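Local coordinates for SusD/RagB family nutrient-binding outer membrane lipoprotein (PDB 4F7A) that probably binds glycans, among them mucin O-glycans, at the outer membrane as a SusD-like lipoprotein of a gut Bacteroides species, at residues Val96-Thr101 with Ser138-Asn143; Thr23-Ile28 with Lys111-Ala116. All blocks are in the same frame, centred on the assembly; numbering follows the deposited sequence. Where two conformers were deposited one is given.

Contact 1. Residues Val96-Thr101 with Ser138-Asn143; sequences VAHKST and SKFGKN
An ordered water joins His98 to Gly141: it lies 2.9 Å from His98 NE2, at the edge of the imidazole and in its plane, and donates to Gly141 O at 3.0 Å. Beside this bridge the two segments meet through rings. Phe140 turns its edge to one face of His98 in a T-shaped pair, with centroids 5.0 Å apart and planes at 77°. The closest approach is Phe140 CD2 to His98 CG at 3.5 Å, the carbon standing above the imidazole but offset toward its rim, while Phe140 CE2 comes within 3.7 Å of His98 CB. With CG anti to the backbone N (chi1 -177°), the histidine ring reaches out from its helix toward the loop. The water and the phenyl edge, one in the imidazole plane and one above it, together probably limit how freely the imidazole turns. On the loop side a type II beta turn from Lys139 to Lys142 carries Phe140 and Gly141 at its two central positions. Phe140 also makes an edge-to-face pair with Phe94. The contact is thus a small surface one, where the loop between helices 111-132 and 151-174 folds back on helix 84-104.

Contact 2. Residues Thr23-Ile28 with Lys111-Ala116; sequences TNFETI and KHFYGA
Buried aromatic packing between two helices defines this contact, in which Phe25 of helix 15-30 points its ring at the first turns of helix 111-132. The far end of the phenyl does the touching. Phe25 CZ comes within 3.3 Å of Phe113 O, which lies at the ring edge, in plane, so the carbonyl meets the slightly positive hydrogen rim rather than the pi cloud; the same oxygen accepts a hydrogen bond from Thr117 OG1. Next to it, Phe25 CE2 rests 3.8 Å from Phe113 CD2. These two rings meet obliquely, their planes at 73° and their centroids 5.3 Å apart. On the other flank Phe25 CE1 packs against Ala116 CB at 3.9 Å, one helical turn along from Phe113. Both phenylalanines hold CG anti to the carbonyl carbon, and at Phe25 (chi1 -78°) this directs the ring from its own helix toward helix 111-132. Cutting this ring back to an alanine would probably open a gap beside Ala116, take the aromatic edge away from the Phe113 carbonyl and leave the Phe113 ring less firmly held. Ser100 of helix 84-104 and Leu120 also touch Phe25. Aromatic packing between these helices is consistent with the TPR-like helical architecture of the SusD family.

Overall arrangement
The two contacts lie on the same side of the molecule, their centres about 14 Å apart, and illustrate how one group of packed helices passes from a locally buried interface to the surface. Their segments alternate along the chain: 23-28, 96-101, 111-116, then 138-143. Helices 84-104 and 111-132 follow each other in sequence, and helix 84-104 links the contacts directly, because Val96 packs on Asn24 and Ala97 on Ile28 of helix 15-30. Contact 2 buries its three touching residues between helices 15-30 and 111-132, whereas contact 1 lies at the surface, on helix 84-104 and the loop after helix 111-132. Both belong to the predominantly helical, TPR-like architecture, and neither by itself identifies a glycan site.

Contact 1. Residues Val96-Thr101 with Ser138-Asn143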
ATOM      1  N   VAL A  96       0.432   7.977 -19.628  1.00 16.44           N
ATOM      2  CA  VAL A  96       1.172   6.924 -20.311  1.00 16.37           C
ATOM      3  C   VAL A  96       0.439   5.589 -20.275  1.00 16.26           C
ATOM      4  O   VAL A  96       0.430   4.877 -21.277  1.00 13.73           O
ATOM      5  CB  VAL A  96       2.618   6.795 -19.765  1.00 17.36           C
ATOM      6  CG1 VAL A  96       3.374   5.708 -20.497  1.00 17.73           C
ATOM      7  CG2 VAL A  96       3.339   8.162 -19.925  1.00 18.27           C
ATOM      8  N   ALA A  97      -0.168   5.235 -19.135  1.00 15.39           N
ATOM      9  CA  ALA A  97      -0.960   4.016 -19.046  1.00 15.29           C
ATOM     10  C   ALA A  97      -2.143   4.087 -19.990  1.00 17.10           C
ATOM     11  O   ALA A  97      -2.529   3.076 -20.597  1.00 15.09           O
ATOM     12  CB  ALA A  97      -1.456   3.779 -17.621  1.00 16.95           C
ATOM     13  N   HIS A  98      -2.734   5.280 -20.097  1.00 16.16           N
ATOM     14  CA  HIS A  98      -3.856   5.476 -21.014  1.00 17.69           C
ATOM     15  C   HIS A  98      -3.396   5.352 -22.477  1.00 18.72           C
ATOM     16  O   HIS A  98      -4.030   4.635 -23.271  1.00 19.26           O
ATOM     17  CB  HIS A  98      -4.520   6.818 -20.755  1.00 17.35           C
ATOM     18  CG  HIS A  98      -5.709   7.055 -21.617  1.00 19.02           C
ATOM     19  ND1 HIS A  98      -6.891   6.371 -21.439  1.00 21.43           N
ATOM     20  CD2 HIS A  98      -5.892   7.868 -22.683  1.00 20.11           C
ATOM     21  CE1 HIS A  98      -7.760   6.762 -22.360  1.00 24.08           C
ATOM     22  NE2 HIS A  98      -7.178   7.672 -23.124  1.00 19.80           N
ATOM     23  N   LYS A  99      -2.294   6.025 -22.838  1.00 16.81           N
ATOM     24  CA  LYS A  99      -1.724   5.884 -24.184  1.00 19.16           C
ATOM     25  C   LYS A  99      -1.424   4.419 -24.501  1.00 16.92           C
ATOM     26  O   LYS A  99      -1.715   3.937 -25.594  1.00 18.99           O
ATOM     27  CB  LYS A  99      -0.434   6.707 -24.343  1.00 20.09           C
ATOM     28  CG  LYS A  99       0.167   6.656 -25.747  1.00 24.35           C
ATOM     29  N   SER A 100      -0.873   3.697 -23.536  1.00 18.48           N
ATOM     30  CA  SER A 100      -0.517   2.299 -23.764  1.00 16.92           C
ATOM     31  C   SER A 100      -1.778   1.469 -24.011  1.00 17.15           C
ATOM     32  O   SER A 100      -1.769   0.545 -24.830  1.00 18.26           O
ATOM     33  CB  SER A 100       0.289   1.734 -22.588  1.00 18.12           C
ATOM     34  OG  SER A 100       0.739   0.424 -22.873  1.00 17.71           O
ATOM     35  N   THR A 101      -2.855   1.795 -23.301  1.00 17.61           N
ATOM     36  CA  THR A 101      -4.163   1.173 -23.567  1.00 17.95           C
ATOM     37  C   THR A 101      -4.622   1.413 -25.009  1.00 18.02           C
ATOM     38  O   THR A 101      -4.993   0.475 -25.727  1.00 17.35           O
ATOM     39  CB  THR A 101      -5.241   1.663 -22.585  1.00 17.07           C
ATOM     40  OG1 THR A 101      -4.763   1.508 -21.247  1.00 16.28           O
ATOM     41  CG2 THR A 101      -6.544   0.846 -22.749  1.00 18.75           C
ATOM     42  N   SER A 138     -12.459   6.254 -15.246  1.00 18.26           N
ATOM     43  CA  SER A 138     -13.220   5.650 -16.362  1.00 18.12           C
ATOM     44  C   SER A 138     -13.494   6.660 -17.467  1.00 21.28           C
ATOM     45  O   SER A 138     -13.661   6.287 -18.637  1.00 21.03           O
ATOM     46  CB  SER A 138     -14.533   5.009 -15.869  1.00 20.59           C
ATOM     47  OG  SER A 138     -15.496   6.000 -15.582  1.00 17.35           O
ATOM     48  N   LYS A 139     -13.509   7.944 -17.130  1.00 21.46           N
ATOM     49  CA  LYS A 139     -13.803   8.964 -18.136  1.00 22.81           C
ATOM     50  C   LYS A 139     -12.562   9.714 -18.655  1.00 23.90           C
ATOM     51  O   LYS A 139     -12.686  10.657 -19.424  1.00 24.47           O
ATOM     52  CB  LYS A 139     -14.857   9.918 -17.603  1.00 21.71           C
ATOM     53  CG  LYS A 139     -16.180   9.169 -17.360  1.00 26.69           C
ATOM     54  CD  LYS A 139     -17.301  10.046 -16.819  1.00 26.05           C
ATOM     55  CE  LYS A 139     -17.120  10.332 -15.336  1.00 25.61           C
ATOM     56  NZ  LYS A 139     -18.279  11.118 -14.693  1.00 22.38           N
ATOM     57  N   PHE A 140     -11.376   9.278 -18.252  1.00 22.32           N
ATOM     58  CA  PHE A 140     -10.146   9.934 -18.697  1.00 25.69           C
ATOM     59  C   PHE A 140     -10.048   9.936 -20.226  1.00 27.71           C
ATOM     60  O   PHE A 140     -10.329   8.933 -20.882  1.00 25.58           O
ATOM     61  CB  PHE A 140      -8.920   9.265 -18.095  1.00 25.85           C
ATOM     62  CG  PHE A 140      -7.627   9.976 -18.406  1.00 29.03           C
ATOM     63  CD1 PHE A 140      -7.219  11.077 -17.645  1.00 38.79           C
ATOM     64  CD2 PHE A 140      -6.824   9.558 -19.461  1.00 34.24           C
ATOM     65  CE1 PHE A 140      -6.025  11.746 -17.923  1.00 39.06           C
ATOM     66  CE2 PHE A 140      -5.623  10.219 -19.751  1.00 35.63           C
ATOM     67  CZ  PHE A 140      -5.223  11.310 -18.987  1.00 39.17           C
ATOM     68  N   GLY A 141      -9.692  11.096 -20.779  1.00 33.03           N
ATOM     69  CA  GLY A 141      -9.545  11.267 -22.230  1.00 34.63           C
ATOM     70  C   GLY A 141     -10.811  11.136 -23.050  1.00 38.52           C
ATOM     71  O   GLY A 141     -10.724  11.028 -24.273  1.00 40.45           O
ATOM     72  N   LYS A 142     -11.984  11.138 -22.403  1.00 37.87           N
ATOM     73  CA  LYS A 142     -13.267  11.026 -23.105  1.00 39.67           C
ATOM     74  C   LYS A 142     -13.978  12.379 -23.251  1.00 40.02           C
ATOM     75  O   LYS A 142     -15.041  12.455 -23.865  1.00 39.63           O
ATOM     76  CB  LYS A 142     -14.217  10.067 -22.376  1.00 41.23           C
ATOM     77  CG  LYS A 142     -13.893   8.568 -22.490  1.00 45.86           C
ATOM     78  CD  LYS A 142     -15.009   7.755 -21.802  1.00 52.93           C
ATOM     79  CE  LYS A 142     -15.511   6.595 -22.651  1.00 59.64           C
ATOM     80  NZ  LYS A 142     -14.470   5.550 -22.848  1.00 63.95           N
ATOM     81  N   ASN A 143     -13.420  13.429 -22.655  1.00 39.44           N
ATOM     82  CA  ASN A 143     -13.973  14.784 -22.800  1.00 43.12           C
ATOM     83  C   ASN A 143     -15.472  14.875 -22.428  1.00 43.40           C
ATOM     84  O   ASN A 143     -16.260  15.513 -23.125  1.00 45.54           O
ATOM     85  CB  ASN A 143     -13.713  15.325 -24.229  1.00 45.39           C
TER
HETATM   86  O   HOH W   1      -8.838   8.904 -25.157  1.00 32.28           O

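Contact 2. Residues Thr23-Ile28 with Lys111-Ala116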
ATOM      1  N   THR A  23       8.808   1.330 -24.095  0.50 26.33           N
ATOM      2  CA  THR A  23       9.147   2.499 -23.276  0.50 25.89           C
ATOM      3  C   THR A  23       8.004   2.922 -22.350  0.50 25.14           C
ATOM      4  O   THR A  23       8.241   3.314 -21.198  0.50 23.59           O
ATOM      5  CB  THR A  23       9.556   3.721 -24.147  0.50 28.51           C
ATOM      6  OG1 THR A  23      10.751   3.410 -24.886  0.50 30.71           O
ATOM      7  CG2 THR A  23       9.793   4.956 -23.266  0.50 29.07           C
ATOM      8  N   ASN A  24       6.765   2.848 -22.840  1.00 21.36           N
ATOM      9  CA  ASN A  24       5.610   3.164 -21.998  1.00 18.85           C
ATOM     10  C   ASN A  24       5.572   2.283 -20.742  1.00 15.47           C
ATOM     11  O   ASN A  24       5.271   2.756 -19.651  1.00 15.22           O
ATOM     12  CB  ASN A  24       4.266   2.990 -22.761  1.00 17.01           C
ATOM     13  CG  ASN A  24       4.064   4.019 -23.870  1.00 20.37           C
ATOM     14  OD1 ASN A  24       4.572   5.135 -23.807  1.00 19.92           O
ATOM     15  ND2 ASN A  24       3.324   3.632 -24.899  1.00 20.37           N
ATOM     16  N   PHE A  25       5.875   1.006 -20.906  1.00 14.22           N
ATOM     17  CA  PHE A  25       5.883   0.076 -19.798  1.00 14.47           C
ATOM     18  C   PHE A  25       6.932   0.418 -18.752  1.00 16.69           C
ATOM     19  O   PHE A  25       6.713   0.192 -17.569  1.00 16.31           O
ATOM     20  CB  PHE A  25       6.081  -1.346 -20.293  1.00 15.46           C
ATOM     21  CG  PHE A  25       4.826  -1.939 -20.861  1.00 14.31           C
ATOM     22  CD1 PHE A  25       3.868  -2.474 -20.017  1.00 18.59           C
ATOM     23  CD2 PHE A  25       4.591  -1.906 -22.207  1.00 18.30           C
ATOM     24  CE1 PHE A  25       2.685  -2.997 -20.535  1.00 19.60           C
ATOM     25  CE2 PHE A  25       3.416  -2.403 -22.738  1.00 18.16           C
ATOM     26  CZ  PHE A  25       2.470  -2.972 -21.889  1.00 14.93           C
ATOM     27  N   GLU A  26       8.048   0.969 -19.202  1.00 15.96           N
ATOM     28  CA  GLU A  26       9.117   1.369 -18.315  1.00 17.05           C
ATOM     29  C   GLU A  26       8.677   2.544 -17.434  1.00 18.16           C
ATOM     30  O   GLU A  26       8.897   2.551 -16.222  1.00 14.59           O
ATOM     31  CB  GLU A  26      10.346   1.749 -19.125  1.00 17.21           C
ATOM     32  CG  GLU A  26      11.462   2.261 -18.258  1.00 23.97           C
ATOM     33  CD  GLU A  26      12.723   2.678 -19.037  1.00 26.18           C
ATOM     34  OE1 GLU A  26      12.781   2.486 -20.268  1.00 28.28           O
ATOM     35  OE2 GLU A  26      13.643   3.210 -18.384  1.00 29.84           O
ATOM     36  N   THR A  27       8.079   3.562 -18.048  1.00 15.88           N
ATOM     37  CA  THR A  27       7.575   4.714 -17.298  1.00 15.42           C
ATOM     38  C   THR A  27       6.483   4.317 -16.289  1.00 16.21           C
ATOM     39  O   THR A  27       6.483   4.764 -15.136  1.00 13.95           O
ATOM     40  CB  THR A  27       7.055   5.772 -18.255  1.00 17.10           C
ATOM     41  OG1 THR A  27       8.135   6.196 -19.078  1.00 19.13           O
ATOM     42  CG2 THR A  27       6.447   6.988 -17.516  1.00 16.43           C
ATOM     43  N   ILE A  28       5.557   3.467 -16.722  1.00 16.66           N
ATOM     44  CA  ILE A  28       4.455   3.064 -15.841  1.00 15.15           C
ATOM     45  C   ILE A  28       4.994   2.301 -14.627  1.00 14.46           C
ATOM     46  O   ILE A  28       4.619   2.592 -13.496  1.00 14.84           O
ATOM     47  CB  ILE A  28       3.415   2.189 -16.578  1.00 14.89           C
ATOM     48  CG1 ILE A  28       2.720   2.992 -17.685  1.00 20.52           C
ATOM     49  CG2 ILE A  28       2.348   1.664 -15.582  1.00 14.64           C
ATOM     50  CD1 ILE A  28       2.048   2.113 -18.776  1.00 19.26           C
ATOM     51  N   LYS A 111      -2.133  -8.605 -27.583  1.00 20.41           N
ATOM     52  CA  LYS A 111      -3.140  -8.854 -26.558  1.00 20.24           C
ATOM     53  C   LYS A 111      -2.523  -8.986 -25.175  1.00 19.92           C
ATOM     54  O   LYS A 111      -3.131  -8.553 -24.179  1.00 18.22           O
ATOM     55  CB  LYS A 111      -3.934 -10.110 -26.881  1.00 23.64           C
ATOM     56  CG  LYS A 111      -4.787  -9.977 -28.137  1.00 25.53           C
ATOM     57  CD  LYS A 111      -5.583 -11.256 -28.402  1.00 31.75           C
ATOM     58  CE  LYS A 111      -6.398 -11.142 -29.680  1.00 37.28           C
ATOM     59  NZ  LYS A 111      -5.552 -11.343 -30.897  1.00 42.61           N
ATOM     60  N   HIS A 112      -1.341  -9.606 -25.112  1.00 16.19           N
ATOM     61  CA  HIS A 112      -0.586  -9.703 -23.869  1.00 17.50           C
ATOM     62  C   HIS A 112      -0.149  -8.341 -23.313  1.00 16.50           C
ATOM     63  O   HIS A 112      -0.255  -8.107 -22.099  1.00 16.04           O
ATOM     64  CB  HIS A 112       0.600 -10.681 -23.984  1.00 16.49           C
ATOM     65  CG  HIS A 112       1.612 -10.341 -25.041  1.00 19.22           C
ATOM     66  ND1 HIS A 112       1.289  -9.741 -26.242  1.00 18.16           N
ATOM     67  CD2 HIS A 112       2.942 -10.608 -25.104  1.00 20.41           C
ATOM     68  CE1 HIS A 112       2.380  -9.623 -26.984  1.00 27.61           C
ATOM     69  NE2 HIS A 112       3.399 -10.133 -26.315  1.00 18.94           N
ATOM     70  N   PHE A 113       0.322  -7.443 -24.180  1.00 14.87           N
ATOM     71  CA  PHE A 113       0.725  -6.093 -23.727  1.00 15.35           C
ATOM     72  C   PHE A 113      -0.484  -5.277 -23.288  1.00 15.00           C
ATOM     73  O   PHE A 113      -0.409  -4.472 -22.363  1.00 15.45           O
ATOM     74  CB  PHE A 113       1.440  -5.329 -24.847  1.00 17.32           C
ATOM     75  CG  PHE A 113       2.925  -5.694 -25.040  1.00 20.65           C
ATOM     76  CD1 PHE A 113       3.427  -6.956 -24.703  1.00 19.02           C
ATOM     77  CD2 PHE A 113       3.785  -4.780 -25.657  1.00 21.30           C
ATOM     78  CE1 PHE A 113       4.751  -7.279 -24.939  1.00 19.13           C
ATOM     79  CE2 PHE A 113       5.127  -5.090 -25.889  1.00 23.48           C
ATOM     80  CZ  PHE A 113       5.613  -6.342 -25.530  1.00 22.58           C
ATOM     81  N   TYR A 114      -1.601  -5.472 -23.987  1.00 16.06           N
ATOM     82  CA  TYR A 114      -2.896  -4.874 -23.602  1.00 15.12           C
ATOM     83  C   TYR A 114      -3.306  -5.337 -22.208  1.00 14.59           C
ATOM     84  O   TYR A 114      -3.557  -4.520 -21.320  1.00 16.02           O
ATOM     85  CB  TYR A 114      -3.972  -5.251 -24.625  1.00 15.67           C
ATOM     86  CG  TYR A 114      -5.383  -4.804 -24.246  1.00 15.27           C
ATOM     87  CD1 TYR A 114      -5.661  -3.474 -23.910  1.00 19.19           C
ATOM     88  CD2 TYR A 114      -6.436  -5.704 -24.246  1.00 23.67           C
ATOM     89  CE1 TYR A 114      -6.982  -3.071 -23.571  1.00 23.09           C
ATOM     90  CE2 TYR A 114      -7.733  -5.314 -23.910  1.00 19.84           C
ATOM     91  CZ  TYR A 114      -7.995  -4.004 -23.558  1.00 23.54           C
ATOM     92  OH  TYR A 114      -9.290  -3.634 -23.246  1.00 22.15           O
ATOM     93  N   GLY A 115      -3.310  -6.643 -21.989  1.00 15.08           N
ATOM     94  CA  GLY A 115      -3.596  -7.180 -20.654  1.00 13.82           C
ATOM     95  C   GLY A 115      -2.704  -6.615 -19.555  1.00 14.35           C
ATOM     96  O   GLY A 115      -3.177  -6.175 -18.514  1.00 14.38           O
ATOM     97  N   ALA A 116      -1.397  -6.627 -19.803  1.00 13.42           N
ATOM     98  CA  ALA A 116      -0.433  -6.102 -18.845  1.00 13.22           C
ATOM     99  C   ALA A 116      -0.650  -4.608 -18.549  1.00 13.30           C
ATOM    100  O   ALA A 116      -0.535  -4.175 -17.411  1.00 14.30           O
ATOM    101  CB  ALA A 116       1.021  -6.362 -19.372  1.00 11.23           C
TER